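Local coordinates for protein anastral spindle 2, SAS 4 (Drosophila melanogaster, PDB 4BY2) that joins a proline-rich motif of Ana2 to the TCP domain of the centriole assembly protein Sas-4, which probably acts as a tubulin-binding molecular adaptor, at residues N139-V151 and H154-S166. Numbering follows the deposited sequence.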
ATOM      1  N   ASN A 139       1.198   1.724 -12.892  1.00 47.70           N
ATOM      2  CA  ASN A 139       1.054   3.048 -13.511  1.00 47.25           C
ATOM      3  C   ASN A 139       1.620   4.196 -12.668  1.00 51.52           C
ATOM      4  O   ASN A 139       1.568   5.352 -13.092  1.00 51.36           O
ATOM      5  CB  ASN A 139      -0.416   3.314 -13.873  1.00 46.18           C
ATOM      6  CG  ASN A 139      -1.383   3.353 -12.706  1.00 61.34           C
ATOM      7  OD1 ASN A 139      -1.093   2.915 -11.584  1.00 47.22           O
ATOM      8  ND2 ASN A 139      -2.575   3.865 -12.958  1.00 56.33           N
ATOM      9  N   GLY A 140       2.146   3.870 -11.494  1.00 48.40           N
ATOM     10  CA  GLY A 140       2.703   4.842 -10.565  1.00 48.33           C
ATOM     11  C   GLY A 140       1.754   5.237  -9.451  1.00 52.49           C
ATOM     12  O   GLY A 140       2.135   6.029  -8.583  1.00 52.85           O
ATOM     13  N   GLN A 141       0.510   4.695  -9.456  1.00 47.99           N
ATOM     14  CA  GLN A 141      -0.480   4.996  -8.424  1.00 47.46           C
ATOM     15  C   GLN A 141      -0.116   4.336  -7.093  1.00 51.93           C
ATOM     16  O   GLN A 141       0.089   3.123  -7.033  1.00 51.26           O
ATOM     17  CB  GLN A 141      -1.910   4.640  -8.865  1.00 48.45           C
ATOM     18  CG  GLN A 141      -2.985   5.269  -7.978  1.00 53.81           C
ATOM     19  CD  GLN A 141      -4.385   4.906  -8.394  1.00 65.98           C
ATOM     20  OE1 GLN A 141      -4.819   5.164  -9.522  1.00 60.22           O
ATOM     21  NE2 GLN A 141      -5.148   4.353  -7.464  1.00 56.95           N
ATOM     22  N   THR A 142      -0.024   5.154  -6.034  1.00 49.37           N
ATOM     23  CA  THR A 142       0.338   4.717  -4.692  1.00 49.60           C
ATOM     24  C   THR A 142      -0.785   5.038  -3.694  1.00 53.61           C
ATOM     25  O   THR A 142      -1.243   6.176  -3.633  1.00 53.22           O
ATOM     26  CB  THR A 142       1.719   5.281  -4.314  1.00 61.19           C
ATOM     27  OG1 THR A 142       2.652   4.967  -5.352  1.00 61.71           O
ATOM     28  CG2 THR A 142       2.241   4.723  -3.009  1.00 60.78           C
ATOM     29  N   GLU A 143      -1.229   4.031  -2.926  1.00 50.19           N
ATOM     30  CA  GLU A 143      -2.315   4.176  -1.950  1.00 49.86           C
ATOM     31  C   GLU A 143      -1.794   3.970  -0.529  1.00 54.62           C
ATOM     32  O   GLU A 143      -1.216   2.925  -0.233  1.00 53.57           O
ATOM     33  CB  GLU A 143      -3.478   3.216  -2.257  1.00 51.03           C
ATOM     34  CG  GLU A 143      -3.865   3.157  -3.730  1.00 60.97           C
ATOM     35  CD  GLU A 143      -5.183   2.496  -4.090  1.00 78.32           C
ATOM     36  OE1 GLU A 143      -5.672   1.640  -3.316  1.00 73.99           O
ATOM     37  OE2 GLU A 143      -5.711   2.816  -5.179  1.00 68.20           O
ATOM     38  N   HIS A 144      -1.982   4.981   0.339  1.00 52.61           N
ATOM     39  CA  HIS A 144      -1.520   4.974   1.730  1.00 52.95           C
ATOM     40  C   HIS A 144      -2.703   4.836   2.672  1.00 59.05           C
ATOM     41  O   HIS A 144      -3.624   5.654   2.615  1.00 59.01           O
ATOM     42  CB  HIS A 144      -0.736   6.262   2.056  1.00 53.44           C
ATOM     43  CG  HIS A 144       0.438   6.516   1.164  1.00 56.69           C
ATOM     44  ND1 HIS A 144       1.729   6.415   1.633  1.00 58.52           N
ATOM     45  CD2 HIS A 144       0.473   6.880  -0.139  1.00 58.51           C
ATOM     46  CE1 HIS A 144       2.509   6.705   0.605  1.00 57.97           C
ATOM     47  NE2 HIS A 144       1.797   6.994  -0.483  1.00 58.30           N
ATOM     48  N   ARG A 145      -2.685   3.804   3.534  1.00 56.98           N
ATOM     49  CA  ARG A 145      -3.756   3.553   4.500  1.00 57.55           C
ATOM     50  C   ARG A 145      -3.208   3.410   5.921  1.00 64.10           C
ATOM     51  O   ARG A 145      -2.415   2.507   6.190  1.00 63.93           O
ATOM     52  CB  ARG A 145      -4.606   2.339   4.088  1.00 57.07           C
ATOM     53  CG  ARG A 145      -5.571   2.637   2.948  1.00 65.61           C
ATOM     54  CD  ARG A 145      -6.200   1.377   2.393  1.00 73.50           C
ATOM     55  NE  ARG A 145      -7.283   1.683   1.456  1.00 80.40           N
ATOM     56  CZ  ARG A 145      -7.139   1.763   0.136  1.00 92.43           C
ATOM     57  NH1 ARG A 145      -5.956   1.550  -0.425  1.00 74.72           N
ATOM     58  NH2 ARG A 145      -8.180   2.052  -0.633  1.00 81.99           N
ATOM     59  N   ARG A 146      -3.616   4.326   6.817  1.00 62.49           N
ATOM     60  CA  ARG A 146      -3.184   4.366   8.217  1.00 63.13           C
ATOM     61  C   ARG A 146      -4.193   3.698   9.164  1.00 69.17           C
ATOM     62  O   ARG A 146      -5.313   3.384   8.748  1.00 68.70           O
ATOM     63  CB  ARG A 146      -2.888   5.815   8.647  1.00 63.85           C
ATOM     64  CG  ARG A 146      -1.610   6.376   8.034  1.00 75.47           C
ATOM     65  CD  ARG A 146      -1.613   7.890   7.983  1.00 86.49           C
ATOM     66  NE  ARG A 146      -1.361   8.385   6.628  1.00 95.48           N
ATOM     67  CZ  ARG A 146      -0.174   8.788   6.182  1.00110.15           C
ATOM     68  NH1 ARG A 146       0.886   8.766   6.981  1.00 97.16           N
ATOM     69  NH2 ARG A 146      -0.040   9.221   4.935  1.00 97.00           N
ATOM     70  N   LYS A 147      -3.779   3.472  10.433  1.00 67.45           N
ATOM     71  CA  LYS A 147      -4.574   2.841  11.497  1.00 68.01           C
ATOM     72  C   LYS A 147      -5.866   3.595  11.835  1.00 72.89           C
ATOM     73  O   LYS A 147      -6.893   2.954  12.078  1.00 72.60           O
ATOM     74  CB  LYS A 147      -3.725   2.646  12.766  1.00 70.90           C
ATOM     75  CG  LYS A 147      -3.201   1.230  12.944  1.00 87.58           C
ATOM     76  CD  LYS A 147      -2.391   1.088  14.227  1.00 98.59           C
ATOM     77  CE  LYS A 147      -1.779  -0.285  14.363  1.00109.36           C
ATOM     78  NZ  LYS A 147      -0.886  -0.376  15.549  1.00117.36           N
ATOM     79  N   ASP A 148      -5.811   4.943  11.856  1.00 70.13           N
ATOM     80  CA  ASP A 148      -6.945   5.827  12.162  1.00 70.31           C
ATOM     81  C   ASP A 148      -8.115   5.694  11.181  1.00 74.86           C
ATOM     82  O   ASP A 148      -9.273   5.772  11.599  1.00 75.30           O
ATOM     83  CB  ASP A 148      -6.496   7.300  12.284  1.00 72.18           C
ATOM     84  CG  ASP A 148      -5.592   7.829  11.177  1.00 82.28           C
ATOM     85  OD1 ASP A 148      -5.683   7.322  10.037  1.00 83.13           O
ATOM     86  OD2 ASP A 148      -4.814   8.767  11.445  1.00 87.63           O
ATOM     87  N   GLY A 149      -7.797   5.489   9.905  1.00 70.74           N
ATOM     88  CA  GLY A 149      -8.782   5.342   8.839  1.00 70.23           C
ATOM     89  C   GLY A 149      -8.508   6.204   7.621  1.00 73.36           C
ATOM     90  O   GLY A 149      -9.214   6.079   6.616  1.00 72.86           O
ATOM     91  N   THR A 150      -7.476   7.077   7.700  1.00 69.40           N
ATOM     92  CA  THR A 150      -7.071   7.982   6.618  1.00 69.07           C
ATOM     93  C   THR A 150      -6.581   7.216   5.392  1.00 72.31           C
ATOM     94  O   THR A 150      -5.779   6.285   5.514  1.00 71.94           O
ATOM     95  CB  THR A 150      -6.017   9.005   7.083  1.00 77.73           C
ATOM     96  OG1 THR A 150      -4.892   8.320   7.628  1.00 77.59           O
ATOM     97  CG2 THR A 150      -6.566  10.009   8.087  1.00 76.45           C
ATOM     98  N   VAL A 151      -7.098   7.598   4.216  1.00 68.06           N
ATOM     99  CA  VAL A 151      -6.760   7.009   2.922  1.00 67.34           C
ATOM    100  C   VAL A 151      -6.176   8.128   2.049  1.00 70.92           C
ATOM    101  O   VAL A 151      -6.811   9.174   1.877  1.00 70.82           O
ATOM    102  CB  VAL A 151      -7.972   6.300   2.252  1.00 70.98           C
ATOM    103  CG1 VAL A 151      -7.557   5.607   0.960  1.00 70.73           C
ATOM    104  CG2 VAL A 151      -8.636   5.302   3.199  1.00 70.76           C
ATOM    105  N   HIS A 154      -2.298   8.620  -4.347  1.00 63.90           N
ATOM    106  CA  HIS A 154      -1.356   9.397  -5.149  1.00 63.77           C
ATOM    107  C   HIS A 154      -1.509   8.944  -6.604  1.00 67.85           C
ATOM    108  O   HIS A 154      -0.971   7.906  -6.989  1.00 67.35           O
ATOM    109  CB  HIS A 154       0.087   9.189  -4.645  1.00 64.52           C
ATOM    110  CG  HIS A 154       0.382   9.861  -3.340  1.00 67.94           C
ATOM    111  ND1 HIS A 154       1.259  10.926  -3.262  1.00 69.66           N
ATOM    112  CD2 HIS A 154      -0.093   9.594  -2.100  1.00 69.74           C
ATOM    113  CE1 HIS A 154       1.289  11.274  -1.986  1.00 69.09           C
ATOM    114  NE2 HIS A 154       0.489  10.503  -1.249  1.00 69.47           N
ATOM    115  N   PHE A 155      -2.293   9.696  -7.390  1.00 64.68           N
ATOM    116  CA  PHE A 155      -2.582   9.397  -8.797  1.00 64.46           C
ATOM    117  C   PHE A 155      -1.368   9.612  -9.728  1.00 70.33           C
ATOM    118  O   PHE A 155      -0.480  10.395  -9.372  1.00 70.06           O
ATOM    119  CB  PHE A 155      -3.811  10.202  -9.264  1.00 65.73           C
ATOM    120  CG  PHE A 155      -5.107   9.755  -8.628  1.00 66.68           C
ATOM    121  CD1 PHE A 155      -5.832   8.693  -9.158  1.00 69.20           C
ATOM    122  CD2 PHE A 155      -5.598  10.387  -7.492  1.00 68.29           C
ATOM    123  CE1 PHE A 155      -7.023   8.269  -8.560  1.00 69.85           C
ATOM    124  CE2 PHE A 155      -6.790   9.964  -6.896  1.00 70.87           C
ATOM    125  CZ  PHE A 155      -7.495   8.909  -7.435  1.00 68.85           C
ATOM    126  N   PRO A 156      -1.302   8.947 -10.919  1.00 68.35           N
ATOM    127  CA  PRO A 156      -0.139   9.141 -11.815  1.00 68.59           C
ATOM    128  C   PRO A 156       0.065  10.564 -12.351  1.00 73.87           C
ATOM    129  O   PRO A 156       1.174  10.892 -12.777  1.00 73.63           O
ATOM    130  CB  PRO A 156      -0.391   8.141 -12.950  1.00 70.20           C
ATOM    131  CG  PRO A 156      -1.371   7.161 -12.400  1.00 74.51           C
ATOM    132  CD  PRO A 156      -2.242   7.961 -11.491  1.00 70.04           C
ATOM    133  N   ASN A 157      -0.988  11.409 -12.316  1.00 71.31           N
ATOM    134  CA  ASN A 157      -0.942  12.808 -12.761  1.00 71.36           C
ATOM    135  C   ASN A 157      -0.514  13.771 -11.626  1.00 75.87           C
ATOM    136  O   ASN A 157      -0.773  14.977 -11.700  1.00 75.91           O
ATOM    137  CB  ASN A 157      -2.282  13.224 -13.404  1.00 72.09           C
ATOM    138  CG  ASN A 157      -3.520  13.061 -12.544  1.00 94.84           C
ATOM    139  OD1 ASN A 157      -3.462  12.845 -11.328  1.00 87.80           O
ATOM    140  ND2 ASN A 157      -4.682  13.176 -13.167  1.00 87.67           N
ATOM    141  N   ASN A 158       0.147  13.219 -10.582  1.00 72.40           N
ATOM    142  CA  ASN A 158       0.677  13.892  -9.387  1.00 72.14           C
ATOM    143  C   ASN A 158      -0.407  14.521  -8.477  1.00 75.58           C
ATOM    144  O   ASN A 158      -0.063  15.256  -7.547  1.00 75.30           O
ATOM    145  CB  ASN A 158       1.770  14.909  -9.745  1.00 73.23           C
ATOM    146  CG  ASN A 158       2.995  14.267 -10.343  1.00 98.54           C
ATOM    147  OD1 ASN A 158       3.822  13.673  -9.642  1.00 93.92           O
ATOM    148  ND2 ASN A 158       3.130  14.359 -11.658  1.00 90.64           N
ATOM    149  N   SER A 159      -1.695  14.183  -8.702  1.00 71.68           N
ATOM    150  CA  SER A 159      -2.811  14.662  -7.879  1.00 71.21           C
ATOM    151  C   SER A 159      -2.995  13.731  -6.681  1.00 74.15           C
ATOM    152  O   SER A 159      -2.918  12.509  -6.837  1.00 74.00           O
ATOM    153  CB  SER A 159      -4.102  14.728  -8.692  1.00 74.90           C
ATOM    154  OG  SER A 159      -3.982  15.630  -9.778  1.00 84.80           O
ATOM    155  N   ILE A 160      -3.221  14.305  -5.489  1.00 69.77           N
ATOM    156  CA  ILE A 160      -3.391  13.539  -4.252  1.00 69.19           C
ATOM    157  C   ILE A 160      -4.814  13.685  -3.702  1.00 73.50           C
ATOM    158  O   ILE A 160      -5.289  14.806  -3.528  1.00 73.24           O
ATOM    159  CB  ILE A 160      -2.294  13.887  -3.192  1.00 71.92           C
ATOM    160  CG1 ILE A 160      -0.866  13.748  -3.777  1.00 72.20           C
ATOM    161  CG2 ILE A 160      -2.445  13.035  -1.925  1.00 72.12           C
ATOM    162  CD1 ILE A 160       0.178  14.686  -3.172  1.00 78.47           C
ATOM    163  N   LYS A 161      -5.481  12.550  -3.424  1.00 70.55           N
ATOM    164  CA  LYS A 161      -6.827  12.505  -2.855  1.00 70.72           C
ATOM    165  C   LYS A 161      -6.724  12.048  -1.394  1.00 76.09           C
ATOM    166  O   LYS A 161      -6.233  10.950  -1.125  1.00 75.76           O
ATOM    167  CB  LYS A 161      -7.731  11.565  -3.676  1.00 72.95           C
ATOM    168  CG  LYS A 161      -9.207  11.575  -3.282  1.00 83.15           C
ATOM    169  CD  LYS A 161      -9.971  10.477  -4.014  1.00 91.92           C
ATOM    170  CE  LYS A 161     -11.418  10.408  -3.599  1.00102.77           C
ATOM    171  NZ  LYS A 161     -12.135   9.312  -4.301  1.00112.94           N
ATOM    172  N   ILE A 162      -7.161  12.907  -0.458  1.00 73.76           N
ATOM    173  CA  ILE A 162      -7.137  12.639   0.983  1.00 74.20           C
ATOM    174  C   ILE A 162      -8.576  12.443   1.477  1.00 80.08           C
ATOM    175  O   ILE A 162      -9.431  13.284   1.195  1.00 79.37           O
ATOM    176  CB  ILE A 162      -6.365  13.738   1.786  1.00 77.17           C
ATOM    177  CG1 ILE A 162      -5.009  14.098   1.137  1.00 77.35           C
ATOM    178  CG2 ILE A 162      -6.162  13.330   3.249  1.00 77.92           C
ATOM    179  CD1 ILE A 162      -4.978  15.421   0.381  1.00 83.52           C
ATOM    180  N   VAL A 163      -8.842  11.331   2.199  1.00 78.97           N
ATOM    181  CA  VAL A 163     -10.176  10.972   2.704  1.00 79.93           C
ATOM    182  C   VAL A 163     -10.104  10.306   4.094  1.00 86.80           C
ATOM    183  O   VAL A 163      -9.306   9.391   4.311  1.00 86.38           O
ATOM    184  CB  VAL A 163     -10.997  10.139   1.667  1.00 83.83           C
ATOM    185  CG1 VAL A 163     -10.140   9.091   0.962  1.00 83.69           C
ATOM    186  CG2 VAL A 163     -12.254   9.513   2.275  1.00 83.64           C
ATOM    187  N   ASP A 164     -10.946  10.800   5.026  1.00 85.80           N
ATOM    188  CA  ASP A 164     -11.049  10.321   6.402  1.00 86.85           C
ATOM    189  C   ASP A 164     -12.515  10.341   6.871  1.00 92.98           C
ATOM    190  O   ASP A 164     -13.104  11.423   6.974  1.00 92.76           O
ATOM    191  CB  ASP A 164     -10.152  11.160   7.344  1.00 88.91           C
ATOM    192  CG  ASP A 164     -10.072  10.696   8.798  1.00101.13           C
ATOM    193  OD1 ASP A 164     -10.354   9.501   9.067  1.00101.76           O
ATOM    194  OD2 ASP A 164      -9.643  11.503   9.656  1.00108.12           O
ATOM    195  N   PRO A 165     -13.137   9.168   7.148  1.00 91.08           N
ATOM    196  CA  PRO A 165     -14.529   9.176   7.620  1.00 91.50           C
ATOM    197  C   PRO A 165     -14.646   9.422   9.135  1.00 96.93           C
ATOM    198  O   PRO A 165     -15.483   8.811   9.810  1.00 96.45           O
ATOM    199  CB  PRO A 165     -15.071   7.810   7.168  1.00 93.17           C
ATOM    200  CG  PRO A 165     -13.852   6.991   6.757  1.00 97.37           C
ATOM    201  CD  PRO A 165     -12.618   7.791   7.078  1.00 92.78           C
ATOM    202  N   SER A 166     -13.825  10.355   9.659  1.00 94.78           N
ATOM    203  CA  SER A 166     -13.791  10.731  11.077  1.00 95.21           C
ATOM    204  C   SER A 166     -14.729  11.909  11.354  1.00100.25           C
ATOM    205  O   SER A 166     -15.838  11.697  11.861  1.00 99.99           O
ATOM    206  CB  SER A 166     -12.364  11.042  11.527  1.00 99.01           C
ATOM    207  OG  SER A 166     -12.335  11.461  12.881  1.00108.29           O
TER
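T142 and H154 form an antiparallel hydrogen-bonded pair in the Sas-4 part of this engineered fusion. T142 N donates to H154 O at 3.1 Å, and H154 N returns a bond to T142 O at 2.8 Å. V151 and V163 pair in the same way on the other edge of strand 151-154, with V151 N 2.8 Å from V163 O. Their side chains touch too, V151 CB to V163 CG1 at 3.8 Å.

The buried part is Q141 against F155. The Q141 CG sits anti to the backbone N (chi1 -165°) and the chain runs on extended alongside F155. Q141 OE1 ends 3.7 Å from F155 CD1, with the amide and ring planes 56° apart. NE2 makes a weak bond to E143 OE2. P20, from the fused Ana2 segment, also touches this glutamine. Replacing Q141 with an alanine is likely to bare part of the F155 ring and to cost E143 OE2 its weak amide bond, leaving it the S21 N bond.

H144 and H154 meet obliquely, H144 CD2 to H154 CD2 at 3.4 Å, with their rings tilted by 54°. I160 CG1 lies over one face of the H154 ring, and E152 accepts from H154 NE2. T150 CG2 touches D164 CG at 3.6 Å. D148 OD1 accepts from T150 N, an Asx turn, and from T150 OG1 as well.

The solvent side is looser. There N139 ND2 rests 3.6 Å from P156 CG, and both residues are exposed.

Strand 151-154 runs between strands 142-145 and 160-163. The two hairpins follow each other in sequence order, the antiparallel beta meander of the extended TCP domain.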